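Local coordinates for Thiol:disulfide interchange protein (Proteus mirabilis HI4320, PDB 4OCE), which probably acts as a periplasmic dithiol oxidase that passes its redox-active disulfide to folding proteins by thiol-disulfide exchange, at residues F30-C35 against N149-M154; E86-P91 against A116-E121. The protein carries 1 engineered substitution. One frame throughout, in Å; residues are numbered along the deposited sequence.

Overall arrangement
The two contacts lie in different parts of a DsbA-type thioredoxin fold, their centres about 21 Å apart. Interaction 1 joins the start of helix 33-40, on which the redox-active disulfide sits, to the loop leading into strand 153-156 of the central sheet, its centre about 8 Å from the centre of the chain. Interaction 2, its centre about 17 Å from that of the chain, belongs to the helical insertion between strands 58-62 and 153-156. Along the chain it is therefore nested inside the loop closed by interaction 1. Packing of Phe30 CE1 against Ser90 O, at 3.8 Å, links them directly, tying helix 86-99 of the insertion to the active-site end of the thioredoxin part.

Interaction 1: F30-C35 against N149-M154; sequences FYCPHC and NGVPAM
The disulfide of Cys32 and Cys35 packs against Val151 and Pro152 through van der Waals contact, with no hydrogen bond joining the two segments. Cys32 SG meets two groups at once, Val151 CG2 at 3.7 Å and Pro152 CD at the same distance. The Cys32 CB bond already points toward the 149-154 segment, and chi1 of 152°, nearly opposite the backbone N, sets SG against these two atoms; CB itself also comes close to the Val151 CG2 methyl. Cys35 SG lies against the Val151-Pro152 junction, 3.6 Å from Pro152 N, with Pro152 CD and Val151 CB slightly farther away. Both cysteines have two modelled conformers, and these distances hold for the one described, in which Cys32 SG and Cys35 SG are 2.0 Å apart.

Cys32 is the N-cap of helix 33-40, and with Cys35 it makes up the redox-active CxxC motif of the thioredoxin family at the helix start, while the cis peptide bond between Val151 and Pro152 marks the cis-proline loop that faces this motif in the fold. In relatives this loop borders the groove where substrate peptides bind, and the same is probable here.

His34 adds a purely aliphatic contact: its CB abuts the CD-CG edge of the proline ring, 3.6 Å from Pro152 CD. His34 is exposed, and a malonate ion, probably from the crystallisation liquor, lies about 4 Å from its side chain (nearest atoms). Behind the loop, Val151 also packs on Phe27, Val63 and Leu66, and Asn164 ND2 hydrogen-bonds to Pro152 O.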
loop_
_atom_site.group_PDB
_atom_site.type_symbol
_atom_site.label_atom_id
_atom_site.label_comp_id
_atom_site.label_asym_id
_atom_site.label_seq_id
_atom_site.Cartn_x
_atom_site.Cartn_y
_atom_site.Cartn_z
ATOM N N PHE A 30 7.201 2.754 -2.614
ATOM C CA PHE A 30 8.295 3.207 -1.783
ATOM C C PHE A 30 8.903 4.500 -2.322
ATOM O O PHE A 30 9.654 5.146 -1.607
ATOM C CB PHE A 30 9.366 2.107 -1.645
ATOM C CG PHE A 30 8.989 1.018 -0.686
ATOM C CD1 PHE A 30 8.959 1.253 0.682
ATOM C CD2 PHE A 30 8.682 -0.254 -1.140
ATOM C CE1 PHE A 30 8.592 0.259 1.566
ATOM C CE2 PHE A 30 8.341 -1.255 -0.247
ATOM C CZ PHE A 30 8.297 -1.003 1.107
ATOM N N TYR A 31 8.560 4.888 -3.556
ATOM C CA TYR A 31 9.034 6.153 -4.132
ATOM C C TYR A 31 8.108 7.338 -3.839
ATOM O O TYR A 31 8.449 8.478 -4.115
ATOM C CB TYR A 31 9.169 6.054 -5.658
ATOM C CG TYR A 31 10.378 5.273 -6.131
ATOM C CD1 TYR A 31 11.584 5.910 -6.359
ATOM C CD2 TYR A 31 10.306 3.912 -6.358
ATOM C CE1 TYR A 31 12.701 5.208 -6.781
ATOM C CE2 TYR A 31 11.423 3.207 -6.782
ATOM C CZ TYR A 31 12.609 3.872 -7.002
ATOM O OH TYR A 31 13.725 3.191 -7.435
ATOM N N CYS A 32 6.971 7.050 -3.219
ATOM C CA CYS A 32 5.872 8.007 -3.065
ATOM C C CYS A 32 5.905 8.682 -1.673
ATOM O O CYS A 32 5.653 8.038 -0.658
ATOM C CB CYS A 32 4.579 7.223 -3.339
ATOM S SG CYS A 32 3.028 7.757 -2.545
ATOM N N PRO A 33 6.261 9.986 -1.609
ATOM C CA PRO A 33 6.378 10.650 -0.303
ATOM C C PRO A 33 5.111 10.595 0.557
ATOM O O PRO A 33 5.224 10.403 1.769
ATOM C CB PRO A 33 6.700 12.107 -0.670
ATOM C CG PRO A 33 7.216 12.054 -2.034
ATOM C CD PRO A 33 6.532 10.914 -2.718
ATOM N N HIS A 34 3.933 10.767 -0.034
ATOM C CA HIS A 34 2.697 10.658 0.751
ATOM C C HIS A 34 2.534 9.243 1.322
ATOM O O HIS A 34 2.022 9.062 2.421
ATOM C CB HIS A 34 1.465 11.027 -0.083
ATOM C CG HIS A 34 1.297 12.503 -0.318
ATOM N ND1 HIS A 34 1.106 13.410 0.704
ATOM C CD2 HIS A 34 1.274 13.221 -1.469
ATOM C CE1 HIS A 34 0.974 14.622 0.193
ATOM N NE2 HIS A 34 1.063 14.534 -1.124
ATOM N N CYS A 35 2.958 8.239 0.561
ATOM C CA CYS A 35 2.908 6.869 1.030
ATOM C C CYS A 35 3.820 6.689 2.236
ATOM O O CYS A 35 3.466 6.018 3.207
ATOM C CB CYS A 35 3.310 5.905 -0.093
ATOM S SG CYS A 35 2.335 6.102 -1.596
ATOM N N ASN A 149 -3.650 4.973 -11.198
ATOM C CA ASN A 149 -2.593 5.751 -11.838
ATOM C C ASN A 149 -1.942 6.762 -10.909
ATOM O O ASN A 149 -1.168 7.614 -11.354
ATOM C CB ASN A 149 -3.117 6.452 -13.085
ATOM C CG ASN A 149 -4.371 7.206 -12.822
ATOM O OD1 ASN A 149 -4.527 7.815 -11.761
ATOM N ND2 ASN A 149 -5.300 7.162 -13.771
ATOM N N GLY A 150 -2.230 6.647 -9.619
ATOM C CA GLY A 150 -1.545 7.430 -8.612
ATOM C C GLY A 150 -1.658 6.775 -7.259
ATOM O O GLY A 150 -2.582 6.018 -7.003
ATOM N N VAL A 151 -0.699 7.068 -6.392
ATOM C CA VAL A 151 -0.686 6.559 -5.037
ATOM C C VAL A 151 -0.410 7.719 -4.079
ATOM O O VAL A 151 0.061 8.771 -4.509
ATOM C CB VAL A 151 0.378 5.454 -4.857
ATOM C CG1 VAL A 151 -0.081 4.174 -5.549
ATOM C CG2 VAL A 151 1.734 5.900 -5.414
ATOM N N PRO A 152 -0.736 7.545 -2.786
ATOM C CA PRO A 152 -1.435 6.376 -2.227
ATOM C C PRO A 152 -2.869 6.267 -2.714
ATOM O O PRO A 152 -3.488 7.282 -3.017
ATOM C CB PRO A 152 -1.445 6.649 -0.715
ATOM C CG PRO A 152 -1.256 8.108 -0.588
ATOM C CD PRO A 152 -0.483 8.582 -1.769
ATOM N N ALA A 153 -3.369 5.035 -2.816
ATOM C CA ALA A 153 -4.754 4.814 -3.173
ATOM C C ALA A 153 -5.296 3.700 -2.308
ATOM O O ALA A 153 -4.559 2.829 -1.827
ATOM C CB ALA A 153 -4.876 4.476 -4.645
ATOM N N MET A 154 -6.598 3.733 -2.075
ATOM C CA MET A 154 -7.235 2.652 -1.391
ATOM C C MET A 154 -8.592 2.444 -2.011
ATOM O O MET A 154 -9.336 3.409 -2.255
ATOM C CB MET A 154 -7.384 2.934 0.100
ATOM C CG MET A 154 -7.974 1.755 0.840
ATOM S SD MET A 154 -8.039 2.055 2.608
ATOM C CE MET A 154 -6.375 2.270 3.000
#

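Interaction 2: E86-P91 against A116-E121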
loop_
_atom_site.group_PDB
_atom_site.type_symbol
_atom_site.label_atom_id
_atom_site.label_comp_id
_atom_site.label_asym_id
_atom_site.label_seq_id
_atom_site.Cartn_x
_atom_site.Cartn_y
_atom_site.Cartn_z
ATOM N N GLU A 86 7.626 -7.385 6.590
ATOM C CA GLU A 86 7.139 -6.071 6.177
ATOM C C GLU A 86 7.501 -4.942 7.140
ATOM O O GLU A 86 8.006 -3.906 6.714
ATOM C CB GLU A 86 5.611 -6.096 5.996
ATOM C CG GLU A 86 5.117 -7.151 5.011
ATOM C CD GLU A 86 4.612 -8.423 5.701
ATOM O OE1 GLU A 86 5.223 -8.870 6.713
ATOM O OE2 GLU A 86 3.589 -8.974 5.233
ATOM N N ASP A 87 7.227 -5.109 8.432
ATOM C CA ASP A 87 7.498 -4.014 9.374
ATOM C C ASP A 87 8.998 -3.853 9.600
ATOM O O ASP A 87 9.503 -2.746 9.856
ATOM C CB ASP A 87 6.818 -4.256 10.711
ATOM C CG ASP A 87 5.305 -4.225 10.620
ATOM O OD1 ASP A 87 4.749 -3.752 9.605
ATOM O OD2 ASP A 87 4.684 -4.674 11.600
ATOM N N GLN A 88 9.708 -4.969 9.516
ATOM C CA GLN A 88 11.150 -4.987 9.703
ATOM C C GLN A 88 11.938 -4.214 8.632
ATOM O O GLN A 88 12.959 -3.591 8.935
ATOM C CB GLN A 88 11.631 -6.444 9.773
ATOM C CG GLN A 88 13.110 -6.601 10.007
ATOM C CD GLN A 88 13.499 -8.054 10.232
ATOM O OE1 GLN A 88 12.665 -8.964 10.112
ATOM N NE2 GLN A 88 14.750 -8.276 10.600
ATOM N N VAL A 89 11.490 -4.283 7.380
ATOM C CA VAL A 89 12.229 -3.676 6.295
ATOM C C VAL A 89 11.613 -2.395 5.730
ATOM O O VAL A 89 12.310 -1.642 5.066
ATOM C CB VAL A 89 12.443 -4.666 5.111
ATOM C CG1 VAL A 89 13.164 -5.922 5.577
ATOM C CG2 VAL A 89 11.106 -4.994 4.445
ATOM N N SER A 90 10.329 -2.129 5.974
ATOM C CA SER A 90 9.718 -0.977 5.308
ATOM C C SER A 90 10.364 0.360 5.639
ATOM O O SER A 90 10.575 1.151 4.741
ATOM C CB SER A 90 8.199 -0.915 5.521
ATOM O OG SER A 90 7.594 -2.002 4.863
ATOM N N PRO A 91 10.685 0.625 6.917
ATOM C CA PRO A 91 11.310 1.922 7.202
ATOM C C PRO A 91 12.623 2.107 6.457
ATOM O O PRO A 91 12.876 3.187 5.903
ATOM C CB PRO A 91 11.556 1.862 8.719
ATOM C CG PRO A 91 10.447 0.943 9.219
ATOM C CD PRO A 91 10.348 -0.110 8.150
ATOM N N ALA A 116 18.792 -4.783 7.626
ATOM C CA ALA A 116 17.649 -4.686 8.524
ATOM C C ALA A 116 17.432 -5.972 9.316
ATOM O O ALA A 116 16.527 -6.040 10.156
ATOM C CB ALA A 116 16.379 -4.335 7.731
ATOM N N GLY A 117 18.255 -6.989 9.058
ATOM C CA GLY A 117 18.246 -8.200 9.868
ATOM C C GLY A 117 17.635 -9.416 9.192
ATOM O O GLY A 117 17.494 -10.467 9.800
ATOM N N VAL A 118 17.254 -9.277 7.931
ATOM C CA VAL A 118 16.682 -10.411 7.214
ATOM C C VAL A 118 17.752 -11.449 6.851
ATOM O O VAL A 118 18.878 -11.109 6.443
ATOM C CB VAL A 118 15.947 -9.928 5.929
ATOM C CG1 VAL A 118 15.362 -11.105 5.167
ATOM C CG2 VAL A 118 14.860 -8.911 6.289
ATOM N N LYS A 119 17.410 -12.725 7.002
ATOM C CA LYS A 119 18.332 -13.789 6.621
ATOM C C LYS A 119 18.588 -13.781 5.121
ATOM O O LYS A 119 17.659 -13.908 4.321
ATOM C CB LYS A 119 17.771 -15.141 7.055
ATOM C CG LYS A 119 17.716 -15.275 8.565
ATOM C CD LYS A 119 17.051 -16.593 8.981
ATOM C CE LYS A 119 16.772 -16.624 10.467
ATOM N NZ LYS A 119 16.111 -17.896 10.857
ATOM N N ALA A 120 19.853 -13.642 4.749
ATOM C CA ALA A 120 20.223 -13.461 3.359
ATOM C C ALA A 120 19.792 -14.648 2.499
ATOM O O ALA A 120 19.266 -14.469 1.397
ATOM C CB ALA A 120 21.729 -13.231 3.237
ATOM N N GLU A 121 19.984 -15.856 3.016
ATOM C CA GLU A 121 19.642 -17.047 2.246
ATOM C C GLU A 121 18.129 -17.128 2.012
ATOM O O GLU A 121 17.688 -17.671 0.996
ATOM C CB GLU A 121 20.164 -18.322 2.928
ATOM C CG GLU A 121 19.448 -18.696 4.212
ATOM C CD GLU A 121 19.973 -20.013 4.828
ATOM O OE1 GLU A 121 21.035 -20.494 4.399
ATOM O OE2 GLU A 121 19.324 -20.561 5.741
HETATM O O HOH W 1 15.046 -3.668 11.159
#
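The flat carboxamide of Gln88 faces the turn formed by Ala116, Gly117 and Val118. Over one face stands the Val118 CG2 methyl, 4.3 Å from Gln88 CD and almost along the normal to the amide. Gly117 C approaches more obliquely on this same side, 3.4 Å from Gln88 NE2. At the edge, the N-H on the CG side of the amide, remote from OE1, donates to Ala116 O over an NE2 to O distance of 2.9 Å. The bond is fairly straight at hydrogen (159°) and lies close to the amide plane of Gln88, although NE2 stands 32° off the carbonyl plane of Ala116. An extended side chain, with CG anti to the backbone N (chi1 -178°), carries the amide across to the turn.

A water donates to both segments, reaching Ala116 O at 3.0 Å and Gln88 O at 3.1 Å, so Ala116 O receives two donors. Ala116 directly follows helix 106-115, and Gly117, with positive phi, ends the helix in a Schellman motif.

An apolar contact accompanies these polar bonds. Val89 CG1 meets Val118 CG2 at 3.5 Å, the two side chains crossing at about a right angle, and Ala116 CB lies 4.2 Å from Val89 CG1.

Within the helical insertion of the DsbA fold, this contact joins the first turn of helix 86-99 to the connection between helices 106-115 and 120-126. Phe113 of helix 106-115 touches both valines, and helix 70-83 adds Ala80 against Val89 and Leu83 against Val118.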